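Local coordinates for protein endoglucanase FnCel5A (Fervidobacterium nodosum, PDB 3NCO) that probably hydrolyses internal beta-1,4-glucosidic bonds of cellulose, as a family 5 glycoside hydrolase built on a TIM barrel, at residues Pro73-Lys78 / Trp123-Gln128. Sequence-based numbering, arbitrary orientation.
Sequences PYEIDK and WKQVAQ
The carboxamide of Q125 has I76 over one face and the carboxylate of E75 over the other, while its polar edge meets the backbone of Y74 and I76. On the first face, I76 CG1 lies 3.9 Å from Q125 CD. On the opposite one, E75 OE1 is 3.9 Å from Q125 CD, the carboxylate and amide planes being close to perpendicular (83°).

At the edge, Q125 NE2 donates to Y74 O (2.9 Å, N-H...O 169°); the acceptor lies in the amide plane, although the donor stands well above the plane of the Y74 carbonyl. I76 N donates to Q125 OE1 (2.9 Å), nearly straight at 167°. The amide thus spans E75, taking the carbonyl before it and the N-H after it, as a parallel beta-strand neighbour would. Extension beyond CG carries the amide from the helix to the loop.

Nearer the helix, I76 runs past Q125 in the opposite sense: its CG1 is anti to its own carbonyl carbon, and CD1 comes within 3.7 Å of Q125 CB and 3.8 Å of V126 CG2. W64 touches both I76 and V126, continuing this apolar patch. The contact therefore ties the loop between strand 57-60 and helix 78-93 to helix 112-130, next to it on the outside of the (beta/alpha)8 barrel.

Q125 NE2 also donates to E121 O, one turn earlier in the helix, so the amide nitrogen serves two carbonyls while its oxygen receives an N-H. This pattern supports the assigned amide orientation and should resist its flipping. E75 OE1 and Q125 OE1, 3.5 Å apart, are both electron-rich, so their approach is probably mildly unfavourable; the chemistry implies a loop held chiefly by the neutral, bidentate amide, with I76 packing beside it.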
loop_
_atom_site.group_PDB
_atom_site.type_symbol
_atom_site.label_atom_id
_atom_site.label_comp_id
_atom_site.label_asym_id
_atom_site.label_seq_id
_atom_site.Cartn_x
_atom_site.Cartn_y
_atom_site.Cartn_z
ATOM N N PRO A 73 26.550 8.640 0.959
ATOM C CA PRO A 73 25.188 8.565 1.524
ATOM C C PRO A 73 24.101 8.012 0.583
ATOM O O PRO A 73 22.922 8.371 0.726
ATOM C CB PRO A 73 24.883 10.039 1.833
ATOM C CG PRO A 73 25.555 10.770 0.693
ATOM C CD PRO A 73 26.775 9.943 0.297
ATOM N N TYR A 74 24.498 7.156 -0.349
ATOM C CA TYR A 74 23.531 6.357 -1.147
ATOM C C TYR A 74 22.638 7.244 -2.018
ATOM O O TYR A 74 21.413 7.120 -1.995
ATOM C CB TYR A 74 22.658 5.493 -0.232
ATOM C CG TYR A 74 23.473 4.700 0.765
ATOM C CD1 TYR A 74 24.382 3.738 0.333
ATOM C CD2 TYR A 74 23.355 4.943 2.144
ATOM C CE1 TYR A 74 25.169 3.040 1.261
ATOM C CE2 TYR A 74 24.140 4.254 3.084
ATOM C CZ TYR A 74 25.021 3.314 2.620
ATOM O OH TYR A 74 25.777 2.630 3.531
ATOM N N GLU A 75 23.261 8.090 -2.825
ATOM C CA GLU A 75 22.530 8.990 -3.707
ATOM C C GLU A 75 21.622 8.193 -4.625
ATOM O O GLU A 75 22.064 7.241 -5.252
ATOM C CB GLU A 75 23.485 9.792 -4.589
ATOM C CG GLU A 75 23.169 11.240 -4.601
ATOM C CD GLU A 75 23.721 11.905 -3.339
ATOM O OE1 GLU A 75 22.949 12.106 -2.367
ATOM O OE2 GLU A 75 24.946 12.224 -3.323
ATOM N N ILE A 76 20.362 8.612 -4.723
ATOM C CA ILE A 76 19.449 8.037 -5.683
ATOM C C ILE A 76 19.879 8.474 -7.109
ATOM O O ILE A 76 20.146 9.665 -7.367
ATOM C CB ILE A 76 18.023 8.534 -5.412
ATOM C CG1 ILE A 76 17.590 8.135 -3.991
ATOM C CG2 ILE A 76 17.085 7.998 -6.478
ATOM C CD1 ILE A 76 16.220 8.761 -3.588
ATOM N N ASP A 77 19.918 7.494 -8.008
ATOM C CA ASP A 77 20.136 7.777 -9.431
ATOM C C ASP A 77 19.177 8.874 -9.949
ATOM O O ASP A 77 17.941 8.758 -9.847
ATOM C CB ASP A 77 20.005 6.507 -10.276
ATOM C CG ASP A 77 21.034 5.419 -9.884
ATOM O OD1 ASP A 77 22.179 5.739 -9.413
ATOM O OD2 ASP A 77 20.707 4.240 -10.088
ATOM N N LYS A 78 19.752 9.903 -10.574
ATOM C CA LYS A 78 18.949 11.034 -11.063
ATOM C C LYS A 78 17.805 10.610 -12.019
ATOM O O LYS A 78 16.644 11.053 -11.902
ATOM C CB LYS A 78 19.840 12.091 -11.727
ATOM C CG LYS A 78 19.006 13.187 -12.378
ATOM C CD LYS A 78 19.877 14.366 -12.814
ATOM C CE LYS A 78 19.024 15.620 -13.184
ATOM N NZ LYS A 78 18.051 15.440 -14.309
ATOM N N TRP A 123 15.045 7.994 2.372
ATOM C CA TRP A 123 13.957 8.885 2.724
ATOM C C TRP A 123 14.389 10.341 2.927
ATOM O O TRP A 123 13.605 11.280 2.653
ATOM C CB TRP A 123 13.155 8.325 3.894
ATOM C CG TRP A 123 12.019 7.444 3.335
ATOM C CD1 TRP A 123 11.880 6.043 3.414
ATOM C CD2 TRP A 123 10.931 7.900 2.551
ATOM N NE1 TRP A 123 10.734 5.652 2.756
ATOM C CE2 TRP A 123 10.151 6.770 2.192
ATOM C CE3 TRP A 123 10.539 9.177 2.115
ATOM C CZ2 TRP A 123 8.975 6.892 1.419
ATOM C CZ3 TRP A 123 9.398 9.310 1.380
ATOM C CH2 TRP A 123 8.602 8.176 1.012
ATOM N N LYS A 124 15.610 10.557 3.404
ATOM C CA LYS A 124 16.096 11.941 3.498
ATOM C C LYS A 124 16.040 12.574 2.102
ATOM O O LYS A 124 15.607 13.735 1.924
ATOM C CB LYS A 124 17.520 11.938 4.031
ATOM C CG LYS A 124 18.136 13.320 4.101
ATOM C CD LYS A 124 19.485 13.219 4.814
ATOM C CE LYS A 124 20.079 14.625 5.142
ATOM N NZ LYS A 124 19.360 15.247 6.345
ATOM N N GLN A 125 16.465 11.811 1.113
ATOM C CA GLN A 125 16.479 12.278 -0.257
ATOM C C GLN A 125 15.085 12.418 -0.887
ATOM O O GLN A 125 14.841 13.385 -1.614
ATOM C CB GLN A 125 17.294 11.329 -1.088
ATOM C CG GLN A 125 18.751 11.464 -0.751
ATOM C CD GLN A 125 19.541 10.448 -1.519
ATOM O OE1 GLN A 125 19.749 10.616 -2.704
ATOM N NE2 GLN A 125 19.898 9.334 -0.873
ATOM N N VAL A 126 14.225 11.436 -0.712
ATOM C CA VAL A 126 12.890 11.487 -1.313
ATOM C C VAL A 126 12.098 12.644 -0.680
ATOM O O VAL A 126 11.475 13.480 -1.414
ATOM C CB VAL A 126 12.129 10.180 -1.120
ATOM C CG1 VAL A 126 10.707 10.323 -1.736
ATOM C CG2 VAL A 126 12.896 8.997 -1.743
ATOM N N ALA A 127 12.195 12.775 0.637
ATOM C CA ALA A 127 11.571 13.915 1.313
ATOM C C ALA A 127 12.114 15.234 0.794
ATOM O O ALA A 127 11.370 16.225 0.614
ATOM C CB ALA A 127 11.733 13.836 2.857
ATOM N N GLN A 128 13.439 15.333 0.608
ATOM C CA GLN A 128 13.965 16.600 0.114
ATOM C C GLN A 128 13.399 16.874 -1.269
ATOM O O GLN A 128 12.996 18.033 -1.584
ATOM C CB GLN A 128 15.478 16.557 0.036
ATOM C CG GLN A 128 16.107 17.776 -0.680
ATOM C CD GLN A 128 16.052 19.043 0.162
ATOM O OE1 GLN A 128 16.069 18.978 1.382
ATOM N NE2 GLN A 128 15.980 20.202 -0.496
#